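Local coordinates for regulatory Subunit of Protein Kinase A (cAMP-dependent) from Euglena gracilis (Euglena gracilis, PDB 6RSX) that binds cyclic AMP in two cyclic nucleotide-binding domains and, as a protein kinase A regulatory subunit, probably controls the activity of the catalytic subunit, at residues 215-220 with 224-229; 160-165 with 207-212; 25-30 with 55-60. One frame throughout, in Å; residues are numbered along the deposited sequence.

Contact 1 (215-220 with 224-229) lies in the second cyclic nucleotide-binding domain, and contact 2 (160-165 with 207-212) joins helix 149-165 to it. Both are partly buried. Contact 1 is a beta hairpin held by backbone hydrogen bonds, and its inner end lines a cyclic AMP pocket. Contact 2 has carbon contacts without hydrogen bonds. The two meet where CB of Leu229 packs on CD1 of Ile208, 3.6 Å away. Contact 3 (25-30 with 55-60) is a small surface contact between the loop leading into helix 29-39 and the end of helix 50-59. There one leucine packs on Tyr57 and Ser58, with no hydrogen bond across. Its centre is about 51 Å from that of contact 1.

Contact 1: 215-220 with 224-229; sequences VNQTLN and HTINIL. With CMP (adenosine-3',5'-cyclic-monophosphate), chain C.
Val215 sets its CB against CB of Asn227 at 3.8 Å and spreads its two methyls to different neighbours. CG1 meets CG1 of Ile226, and CG2 meets CG of Leu229. Both methyls also touch the adenine of the bound cyclic AMP, with CG2 of Val215 3.7 Å from its C8. Ile226 adds CD1 over the face of the base, 3.6 Å from C6 of the nucleotide. Asn227 brings the polar grip. Its ND2 donates to N7 of cyclic AMP at 3.0 Å, nearly straight at 172°. CG of Asn227 stands anti to its own backbone N (chi1 -162°), and this leads the amide off strand 213-219 toward the base. A weak bond from N of Ile228 to OD1 of Asn227 helps to set the turn of that amide.

The two segments form the antiparallel hairpin of strands 213-219 and 222-229, part of the jelly-roll beta barrel of a cyclic nucleotide-binding domain. A classic beta bulge breaks its register, with Ile226 and Asn227 both facing Val215. The carbonyl O of Val215 takes N of Ile226 at 2.7 Å and, weakly, N of Asn227. N of Val215 in turn donates to O of Asn227 at 2.9 Å. With the bulge, two successive residues, Ile226 and Asn227, both reach the pocket. Further out, Gln217 and His224 are a hydrogen-bonded pair, N of His224 reaching O of Gln217 at 2.9 Å. The imidazole adds a weak bond from ND1 to the same oxygen, while CG2 of Ile226 lies over one ring face, offset toward the rim. The extended chain of Gln217 passes Ile226, its CD 3.9 Å from CD1 of Ile226. NE2 of Gln217 bonds to O of Val247, whose own N is bonded to the nucleotide.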
loop_
_atom_site.group_PDB
_atom_site.type_symbol
_atom_site.label_atom_id
_atom_site.label_comp_id
_atom_site.label_asym_id
_atom_site.label_seq_id
_atom_site.Cartn_x
_atom_site.Cartn_y
_atom_site.Cartn_z
ATOM N N VAL A 215 16.463 -20.555 3.028
ATOM C CA VAL A 215 16.183 -20.119 4.395
ATOM C C VAL A 215 17.166 -20.861 5.291
ATOM O O VAL A 215 17.056 -22.083 5.424
ATOM C CB VAL A 215 14.747 -20.432 4.819
ATOM C CG1 VAL A 215 14.437 -19.834 6.189
ATOM C CG2 VAL A 215 13.729 -19.849 3.762
ATOM N N ASN A 216 18.091 -20.121 5.902
ATOM C CA ASN A 216 19.184 -20.680 6.706
ATOM C C ASN A 216 19.057 -20.239 8.160
ATOM O O ASN A 216 18.639 -19.122 8.461
ATOM C CB ASN A 216 20.535 -20.221 6.159
ATOM C CG ASN A 216 20.800 -20.728 4.773
ATOM O OD1 ASN A 216 20.241 -21.750 4.353
ATOM N ND2 ASN A 216 21.671 -20.035 4.047
ATOM N N GLN A 217 19.474 -21.105 9.079
ATOM C CA GLN A 217 19.321 -20.803 10.487
ATOM C C GLN A 217 20.522 -21.415 11.189
ATOM O O GLN A 217 20.975 -22.488 10.788
ATOM C CB GLN A 217 18.019 -21.391 11.007
ATOM C CG GLN A 217 17.563 -20.978 12.373
ATOM C CD GLN A 217 16.209 -21.585 12.673
ATOM O OE1 GLN A 217 16.075 -22.807 12.729
ATOM N NE2 GLN A 217 15.191 -20.743 12.819
ATOM N N THR A 218 21.043 -20.711 12.185
ATOM C CA THR A 218 22.189 -21.203 12.946
ATOM C C THR A 218 21.747 -22.004 14.160
ATOM O O THR A 218 20.761 -21.679 14.826
ATOM C CB THR A 218 23.070 -20.047 13.406
ATOM O OG1 THR A 218 22.370 -19.284 14.398
ATOM C CG2 THR A 218 23.398 -19.157 12.239
ATOM N N LEU A 219 22.512 -23.045 14.467
ATOM C CA LEU A 219 22.280 -23.808 15.683
ATOM C C LEU A 219 23.660 -24.254 16.117
ATOM O O LEU A 219 24.411 -24.778 15.292
ATOM C CB LEU A 219 21.369 -25.012 15.445
ATOM C CG LEU A 219 20.899 -25.861 16.617
ATOM C CD1 LEU A 219 20.079 -25.031 17.587
ATOM C CD2 LEU A 219 20.098 -27.052 16.098
ATOM N N ASN A 220 24.016 -23.955 17.362
ATOM C CA ASN A 220 25.343 -24.309 17.888
ATOM C C ASN A 220 26.432 -23.813 16.941
ATOM O O ASN A 220 27.382 -24.522 16.617
ATOM C CB ASN A 220 25.440 -25.818 18.148
ATOM C CG ASN A 220 24.384 -26.296 19.111
ATOM O OD1 ASN A 220 23.465 -27.039 18.734
ATOM N ND2 ASN A 220 24.492 -25.877 20.366
ATOM N N HIS A 224 22.452 -24.235 8.928
ATOM C CA HIS A 224 21.827 -25.189 8.026
ATOM C C HIS A 224 20.616 -24.586 7.326
ATOM O O HIS A 224 19.977 -23.632 7.792
ATOM C CB HIS A 224 21.402 -26.495 8.702
ATOM C CG HIS A 224 20.411 -26.321 9.804
ATOM N ND1 HIS A 224 20.539 -25.348 10.769
ATOM C CD2 HIS A 224 19.311 -27.040 10.135
ATOM C CE1 HIS A 224 19.543 -25.453 11.630
ATOM N NE2 HIS A 224 18.785 -26.475 11.270
ATOM N N THR A 225 20.313 -25.179 6.187
ATOM C CA THR A 225 19.205 -24.727 5.362
ATOM C C THR A 225 17.951 -25.435 5.846
ATOM O O THR A 225 17.905 -26.669 5.862
ATOM C CB THR A 225 19.506 -25.048 3.907
ATOM O OG1 THR A 225 20.679 -24.330 3.484
ATOM C CG2 THR A 225 18.290 -24.726 3.015
ATOM N N ILE A 226 16.950 -24.666 6.289
ATOM C CA ILE A 226 15.731 -25.247 6.845
ATOM C C ILE A 226 14.548 -25.167 5.887
ATOM O O ILE A 226 13.509 -25.790 6.155
ATOM C CB ILE A 226 15.334 -24.582 8.184
ATOM C CG1 ILE A 226 15.179 -23.067 8.025
ATOM C CG2 ILE A 226 16.358 -24.888 9.276
ATOM C CD1 ILE A 226 14.516 -22.383 9.229
ATOM N N ASN A 227 14.661 -24.413 4.801
ATOM C CA ASN A 227 13.540 -24.307 3.873
ATOM C C ASN A 227 14.075 -23.760 2.558
ATOM O O ASN A 227 15.144 -23.141 2.518
ATOM C CB ASN A 227 12.432 -23.419 4.453
ATOM C CG ASN A 227 11.090 -23.617 3.754
ATOM O OD1 ASN A 227 10.986 -24.393 2.800
ATOM N ND2 ASN A 227 10.055 -22.943 4.250
ATOM N N ILE A 228 13.339 -24.013 1.475
ATOM C CA ILE A 228 13.658 -23.467 0.162
ATOM C C ILE A 228 12.383 -22.830 -0.386
ATOM O O ILE A 228 11.318 -23.458 -0.372
ATOM C CB ILE A 228 14.178 -24.538 -0.824
ATOM C CG1 ILE A 228 15.534 -25.103 -0.389
ATOM C CG2 ILE A 228 14.302 -23.947 -2.242
ATOM C CD1 ILE A 228 16.661 -24.126 -0.594
ATOM N N LEU A 229 12.488 -21.586 -0.842
ATOM C CA LEU A 229 11.327 -20.826 -1.290
ATOM C C LEU A 229 11.432 -20.562 -2.780
ATOM O O LEU A 229 12.531 -20.406 -3.320
ATOM C CB LEU A 229 11.227 -19.489 -0.533
ATOM C CG LEU A 229 11.142 -19.565 1.009
ATOM C CD1 LEU A 229 11.059 -18.158 1.615
ATOM C CD2 LEU A 229 9.975 -20.420 1.498
HETATM P P CMP C . 11.148 -13.710 9.635
HETATM O O1P CMP C . 10.630 -12.157 9.659
HETATM O O2P CMP C . 11.440 -14.322 10.949
HETATM O "O5'" CMP C . 12.529 -13.731 8.837
HETATM C "C5'" CMP C . 12.990 -14.965 8.274
HETATM C "C4'" CMP C . 11.822 -15.630 7.595
HETATM O "O4'" CMP C . 12.079 -16.933 7.046
HETATM C "C3'" CMP C . 10.596 -15.880 8.432
HETATM O "O3'" CMP C . 9.985 -14.680 8.902
HETATM C "C2'" CMP C . 9.744 -16.704 7.479
HETATM O "O2'" CMP C . 9.083 -15.811 6.561
HETATM C "C1'" CMP C . 10.827 -17.471 6.683
HETATM N N9 CMP C . 10.801 -18.924 6.884
HETATM C C8 CMP C . 10.684 -19.825 5.903
HETATM N N7 CMP C . 10.705 -21.032 6.461
HETATM C C5 CMP C . 10.866 -20.856 7.784
HETATM C C6 CMP C . 10.956 -21.779 8.795
HETATM N N6 CMP C . 10.905 -23.213 8.767
HETATM N N1 CMP C . 11.091 -21.384 10.047
HETATM C C2 CMP C . 11.155 -20.052 10.318
HETATM N N3 CMP C . 11.055 -19.121 9.310
HETATM C C4 CMP C . 10.926 -19.557 8.056
#

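Contact 2: 160-165 with 207-212; sequences EDFLAQ and IIIDGK
The ring of Phe162 carries Ile209 over one face and has Ile207 and the carbonyl of Ile208 at its edge. CG1 of Ile209 sits 4.3 Å from the ring centroid and 27° off the ring normal, a CH-pi contact. Near the ring plane, CG2 of Ile207 comes to 3.8 Å from CZ of Phe162. O of Ile208 lies along the same rim, 4.1 Å from CZ of Phe162.

This is a helix-on-sheet contact. Helix 149-165, which leads from the first cyclic nucleotide-binding domain to the second, reaches strand 204-208 and the corner after it through one side chain, Phe162. Its CG is anti to the backbone N (chi1 -177°), and the ring extends from the helix to the strand with CZ foremost. Val259 of strand 256-262 also touches Phe162 and Ile209, so the ring is held by two neighbouring strands of the sheet.

The strand turns a corner at Ile209. Here Ile209 and Asp210 both face His257 in a classic beta bulge, and OD1 of Asp210 is bonded to ND1 of His257. Ile207 and Ile209, two residues apart, both touch the phenyl ring. Ile208 points the other way, to Cys258 and Leu229 inside the domain. No hydrogen bond crosses between the two segments. CG1 of Ile209 sits over the CE1 and CZ side of the ring, 4.0 Å from CE1 of Phe162.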
loop_
_atom_site.group_PDB
_atom_site.type_symbol
_atom_site.label_atom_id
_atom_site.label_comp_id
_atom_site.label_asym_id
_atom_site.label_seq_id
_atom_site.Cartn_x
_atom_site.Cartn_y
_atom_site.Cartn_z
ATOM N N GLU A 160 -1.711 -6.665 -11.906
ATOM C CA GLU A 160 -3.038 -7.240 -11.718
ATOM C C GLU A 160 -3.001 -8.760 -11.796
ATOM O O GLU A 160 -3.492 -9.444 -10.896
ATOM C CB GLU A 160 -4.020 -6.663 -12.744
ATOM C CG GLU A 160 -5.164 -5.873 -12.107
ATOM C CD GLU A 160 -5.698 -6.504 -10.806
ATOM O OE1 GLU A 160 -5.473 -5.926 -9.714
ATOM O OE2 GLU A 160 -6.343 -7.579 -10.873
ATOM N N ASP A 161 -2.427 -9.312 -12.868
ATOM C CA ASP A 161 -2.369 -10.769 -12.995
ATOM C C ASP A 161 -1.667 -11.402 -11.792
ATOM O O ASP A 161 -2.152 -12.388 -11.216
ATOM C CB ASP A 161 -1.663 -11.168 -14.297
ATOM C CG ASP A 161 -2.445 -10.767 -15.531
ATOM O OD1 ASP A 161 -3.678 -10.577 -15.413
ATOM O OD2 ASP A 161 -1.827 -10.639 -16.613
ATOM N N PHE A 162 -0.523 -10.838 -11.394
ATOM C CA PHE A 162 0.222 -11.400 -10.270
ATOM C C PHE A 162 -0.647 -11.480 -9.020
ATOM O O PHE A 162 -0.751 -12.537 -8.384
ATOM C CB PHE A 162 1.477 -10.563 -10.009
ATOM C CG PHE A 162 2.359 -11.113 -8.909
ATOM C CD1 PHE A 162 3.048 -12.298 -9.089
ATOM C CD2 PHE A 162 2.500 -10.438 -7.706
ATOM C CE1 PHE A 162 3.867 -12.812 -8.074
ATOM C CE2 PHE A 162 3.314 -10.937 -6.699
ATOM C CZ PHE A 162 3.989 -12.126 -6.877
ATOM N N LEU A 163 -1.296 -10.371 -8.660
ATOM C CA LEU A 163 -2.064 -10.338 -7.421
ATOM C C LEU A 163 -3.266 -11.272 -7.482
ATOM O O LEU A 163 -3.680 -11.817 -6.450
ATOM C CB LEU A 163 -2.503 -8.900 -7.116
ATOM C CG LEU A 163 -1.324 -7.928 -6.995
ATOM C CD1 LEU A 163 -1.772 -6.453 -6.964
ATOM C CD2 LEU A 163 -0.503 -8.266 -5.790
ATOM N N ALA A 164 -3.814 -11.493 -8.675
ATOM C CA ALA A 164 -4.946 -12.402 -8.811
ATOM C C ALA A 164 -4.550 -13.871 -8.679
ATOM O O ALA A 164 -5.406 -14.689 -8.324
ATOM C CB ALA A 164 -5.651 -12.183 -10.147
ATOM N N GLN A 165 -3.288 -14.228 -8.934
ATOM C CA GLN A 165 -2.891 -15.632 -8.964
ATOM C C GLN A 165 -1.909 -16.023 -7.862
ATOM O O GLN A 165 -1.390 -17.146 -7.882
ATOM C CB GLN A 165 -2.295 -15.980 -10.329
ATOM C CG GLN A 165 -0.891 -15.462 -10.528
ATOM C CD GLN A 165 -0.505 -15.368 -11.993
ATOM O OE1 GLN A 165 -1.345 -15.544 -12.884
ATOM N NE2 GLN A 165 0.772 -15.082 -12.251
ATOM N N ILE A 207 7.560 -10.993 -1.378
ATOM C CA ILE A 207 6.916 -12.046 -2.163
ATOM C C ILE A 207 7.786 -12.313 -3.382
ATOM O O ILE A 207 8.152 -11.382 -4.113
ATOM C CB ILE A 207 5.481 -11.660 -2.596
ATOM C CG1 ILE A 207 4.647 -11.191 -1.408
ATOM C CG2 ILE A 207 4.786 -12.852 -3.261
ATOM C CD1 ILE A 207 4.593 -9.676 -1.302
ATOM N N ILE A 208 8.094 -13.585 -3.626
ATOM C CA ILE A 208 8.945 -13.945 -4.751
ATOM C C ILE A 208 8.118 -13.995 -6.031
ATOM O O ILE A 208 7.090 -14.684 -6.086
ATOM C CB ILE A 208 9.617 -15.300 -4.494
ATOM C CG1 ILE A 208 10.384 -15.214 -3.170
ATOM C CG2 ILE A 208 10.491 -15.664 -5.692
ATOM C CD1 ILE A 208 10.777 -16.579 -2.609
ATOM N N ILE A 209 8.573 -13.275 -7.054
ATOM C CA ILE A 209 7.981 -13.385 -8.386
ATOM C C ILE A 209 8.649 -14.532 -9.140
ATOM O O ILE A 209 7.980 -15.447 -9.620
ATOM C CB ILE A 209 8.102 -12.073 -9.175
ATOM C CG1 ILE A 209 7.376 -10.952 -8.421
ATOM C CG2 ILE A 209 7.507 -12.261 -10.560
ATOM C CD1 ILE A 209 7.693 -9.571 -8.963
ATOM N N ASP A 210 9.969 -14.483 -9.267
ATOM C CA ASP A 210 10.711 -15.575 -9.876
ATOM C C ASP A 210 12.019 -15.745 -9.118
ATOM O O ASP A 210 12.483 -14.837 -8.424
ATOM C CB ASP A 210 10.967 -15.337 -11.382
ATOM C CG ASP A 210 11.619 -14.000 -11.679
ATOM O OD1 ASP A 210 12.853 -13.893 -11.539
ATOM O OD2 ASP A 210 10.903 -13.055 -12.088
ATOM N N GLY A 211 12.601 -16.926 -9.230
ATOM C CA GLY A 211 13.830 -17.207 -8.532
ATOM C C GLY A 211 13.646 -18.176 -7.378
ATOM O O GLY A 211 12.691 -18.953 -7.308
ATOM N N LYS A 212 14.576 -18.099 -6.436
ATOM C CA LYS A 212 14.691 -19.132 -5.408
ATOM C C LYS A 212 15.432 -18.524 -4.228
ATOM O O LYS A 212 16.389 -17.771 -4.430
ATOM C CB LYS A 212 15.441 -20.362 -5.951
ATOM C CG LYS A 212 15.667 -21.484 -4.923
ATOM C CD LYS A 212 16.763 -22.442 -5.379
ATOM C CE LYS A 212 16.198 -23.812 -5.684
ATOM N NZ LYS A 212 15.152 -23.712 -6.737
#

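Contact 3: 25-30 with 55-60; sequences KQLNPE and VVYSSM
Leu27 forks over the last turn of helix 50-59, with one methyl on Tyr57 and the other on Ser58. CD1 of Leu27 lies 3.7 Å from CB of Tyr57. CD2 of Leu27 presses on CB of Ser58 at 3.3 Å, tighter than usual carbon contact. The leucine sits just before an N-cap: Asn28 caps helix 29-39, so the contact joins the start of that helix to the end of helix 50-59.

The side chains of Leu27 and Tyr57 meet at a slant. The tyrosine ring is oblique to the leucine, and CD2 of Tyr57 is 4.1 Å from CD1 of Leu27. The rest of the ring leads away from Leu27 and touches Lys32 and Glu36 of helix 29-39. CG of Leu27 is anti to its carbonyl carbon (chi1 -52°), and this swings both methyls toward the facing helix.

Ser58 turns a carbon, not its hydroxyl, to the leucine. Its OG lies between its own backbone N and carbonyl carbon (chi1 69°) and is bonded to O of Glu54, one turn back. This leaves CB facing CD2 of Leu27. The cap itself points elsewhere. OD1 of Asn28 accepts from N of Thr31 and, weakly, from N of Glu30 at 2.8 Å.

No hydrogen bond joins the two segments. The side chains of Asn28, Ser58 and Ser59 find their partners locally, each at its own helix end. Helix 50-59 in turn packs against helix 141-147. At the helix end, O of Val56 takes two donors, N of Ser59 and N of Met60. One residue earlier, OG of Ser59 donates to O of Val55 at 2.9 Å, tilted 32° from the carbonyl plane.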
loop_
_atom_site.group_PDB
_atom_site.type_symbol
_atom_site.label_atom_id
_atom_site.label_comp_id
_atom_site.label_asym_id
_atom_site.label_seq_id
_atom_site.Cartn_x
_atom_site.Cartn_y
_atom_site.Cartn_z
ATOM N N LYS A 25 6.771 30.882 -9.387
ATOM C CA LYS A 25 6.144 31.205 -8.113
ATOM C C LYS A 25 6.726 30.323 -7.015
ATOM O O LYS A 25 6.863 29.108 -7.184
ATOM C CB LYS A 25 4.624 31.032 -8.192
ATOM C CG LYS A 25 4.146 29.587 -8.185
ATOM C CD LYS A 25 2.643 29.490 -7.954
ATOM C CE LYS A 25 1.876 30.157 -9.049
ATOM N NZ LYS A 25 0.498 29.596 -9.183
ATOM N N GLN A 26 7.084 30.942 -5.899
ATOM C CA GLN A 26 7.713 30.227 -4.802
ATOM C C GLN A 26 6.669 29.505 -3.959
ATOM O O GLN A 26 5.608 30.053 -3.648
ATOM C CB GLN A 26 8.513 31.187 -3.913
ATOM C CG GLN A 26 9.705 31.852 -4.589
ATOM C CD GLN A 26 10.748 30.855 -5.056
ATOM O OE1 GLN A 26 11.488 30.280 -4.251
ATOM N NE2 GLN A 26 10.815 30.645 -6.368
ATOM N N LEU A 27 6.981 28.270 -3.585
ATOM C CA LEU A 27 6.204 27.614 -2.547
ATOM C C LEU A 27 6.217 28.451 -1.280
ATOM O O LEU A 27 7.157 29.207 -1.023
ATOM C CB LEU A 27 6.778 26.231 -2.222
ATOM C CG LEU A 27 7.014 25.269 -3.380
ATOM C CD1 LEU A 27 7.577 23.958 -2.826
ATOM C CD2 LEU A 27 5.738 25.031 -4.150
ATOM N N ASN A 28 5.170 28.290 -0.474
ATOM C CA ASN A 28 5.146 28.773 0.895
ATOM C C ASN A 28 5.802 27.679 1.727
ATOM O O ASN A 28 5.234 26.584 1.821
ATOM C CB ASN A 28 3.723 29.002 1.382
ATOM C CG ASN A 28 3.658 29.492 2.814
ATOM O OD1 ASN A 28 4.244 28.903 3.739
ATOM N ND2 ASN A 28 2.913 30.573 3.014
ATOM N N PRO A 29 6.985 27.911 2.310
ATOM C CA PRO A 29 7.677 26.798 2.991
ATOM C C PRO A 29 6.856 26.208 4.120
ATOM O O PRO A 29 7.017 25.021 4.424
ATOM C CB PRO A 29 8.987 27.433 3.509
ATOM C CG PRO A 29 9.140 28.729 2.750
ATOM C CD PRO A 29 7.735 29.182 2.383
ATOM N N GLU A 30 5.987 27.006 4.750
ATOM C CA GLU A 30 5.158 26.520 5.855
ATOM C C GLU A 30 4.046 25.605 5.357
ATOM O O GLU A 30 3.778 24.546 5.942
ATOM C CB GLU A 30 4.568 27.704 6.620
ATOM C CG GLU A 30 3.569 27.306 7.690
ATOM N N VAL A 55 5.034 20.564 -7.755
ATOM C CA VAL A 55 3.682 20.851 -8.229
ATOM C C VAL A 55 2.667 20.577 -7.125
ATOM O O VAL A 55 1.743 21.366 -6.897
ATOM C CB VAL A 55 3.371 20.030 -9.490
ATOM C CG1 VAL A 55 1.923 20.206 -9.877
ATOM C CG2 VAL A 55 4.288 20.436 -10.629
ATOM N N VAL A 56 2.824 19.450 -6.429
ATOM C CA VAL A 56 1.921 19.133 -5.330
ATOM C C VAL A 56 1.949 20.241 -4.287
ATOM O O VAL A 56 0.907 20.743 -3.870
ATOM C CB VAL A 56 2.283 17.770 -4.718
ATOM C CG1 VAL A 56 1.439 17.516 -3.463
ATOM C CG2 VAL A 56 2.087 16.674 -5.728
ATOM N N TYR A 57 3.154 20.666 -3.864
ATOM C CA TYR A 57 3.226 21.610 -2.760
ATOM C C TYR A 57 2.697 22.979 -3.126
ATOM O O TYR A 57 2.331 23.745 -2.223
ATOM C CB TYR A 57 4.653 21.764 -2.253
ATOM C CG TYR A 57 5.221 20.497 -1.688
ATOM C CD1 TYR A 57 4.463 19.680 -0.855
ATOM C CD2 TYR A 57 6.512 20.106 -2.005
ATOM C CE1 TYR A 57 5.011 18.494 -0.324
ATOM C CE2 TYR A 57 7.064 18.926 -1.473
ATOM C CZ TYR A 57 6.307 18.133 -0.647
ATOM O OH TYR A 57 6.863 16.974 -0.135
ATOM N N SER A 58 2.682 23.330 -4.412
ATOM C CA SER A 58 2.123 24.609 -4.808
ATOM C C SER A 58 0.649 24.530 -5.206
ATOM O O SER A 58 -0.032 25.563 -5.185
ATOM C CB SER A 58 2.947 25.213 -5.967
ATOM O OG SER A 58 2.792 24.485 -7.178
ATOM N N SER A 59 0.145 23.336 -5.538
ATOM C CA SER A 59 -1.201 23.155 -6.073
ATOM C C SER A 59 -2.223 22.642 -5.066
ATOM O O SER A 59 -3.408 22.960 -5.203
ATOM C CB SER A 59 -1.175 22.173 -7.260
ATOM O OG SER A 59 -0.380 22.674 -8.337
ATOM N N MET A 60 -1.834 21.813 -4.087
ATOM C CA MET A 60 -2.869 21.250 -3.222
ATOM C C MET A 60 -3.594 22.350 -2.457
ATOM O O MET A 60 -2.999 23.361 -2.061
ATOM C CB MET A 60 -2.266 20.230 -2.241
ATOM C CG MET A 60 -2.222 18.874 -2.835
ATOM S SD MET A 60 -1.748 17.626 -1.640
ATOM C CE MET A 60 -3.086 16.460 -1.941
#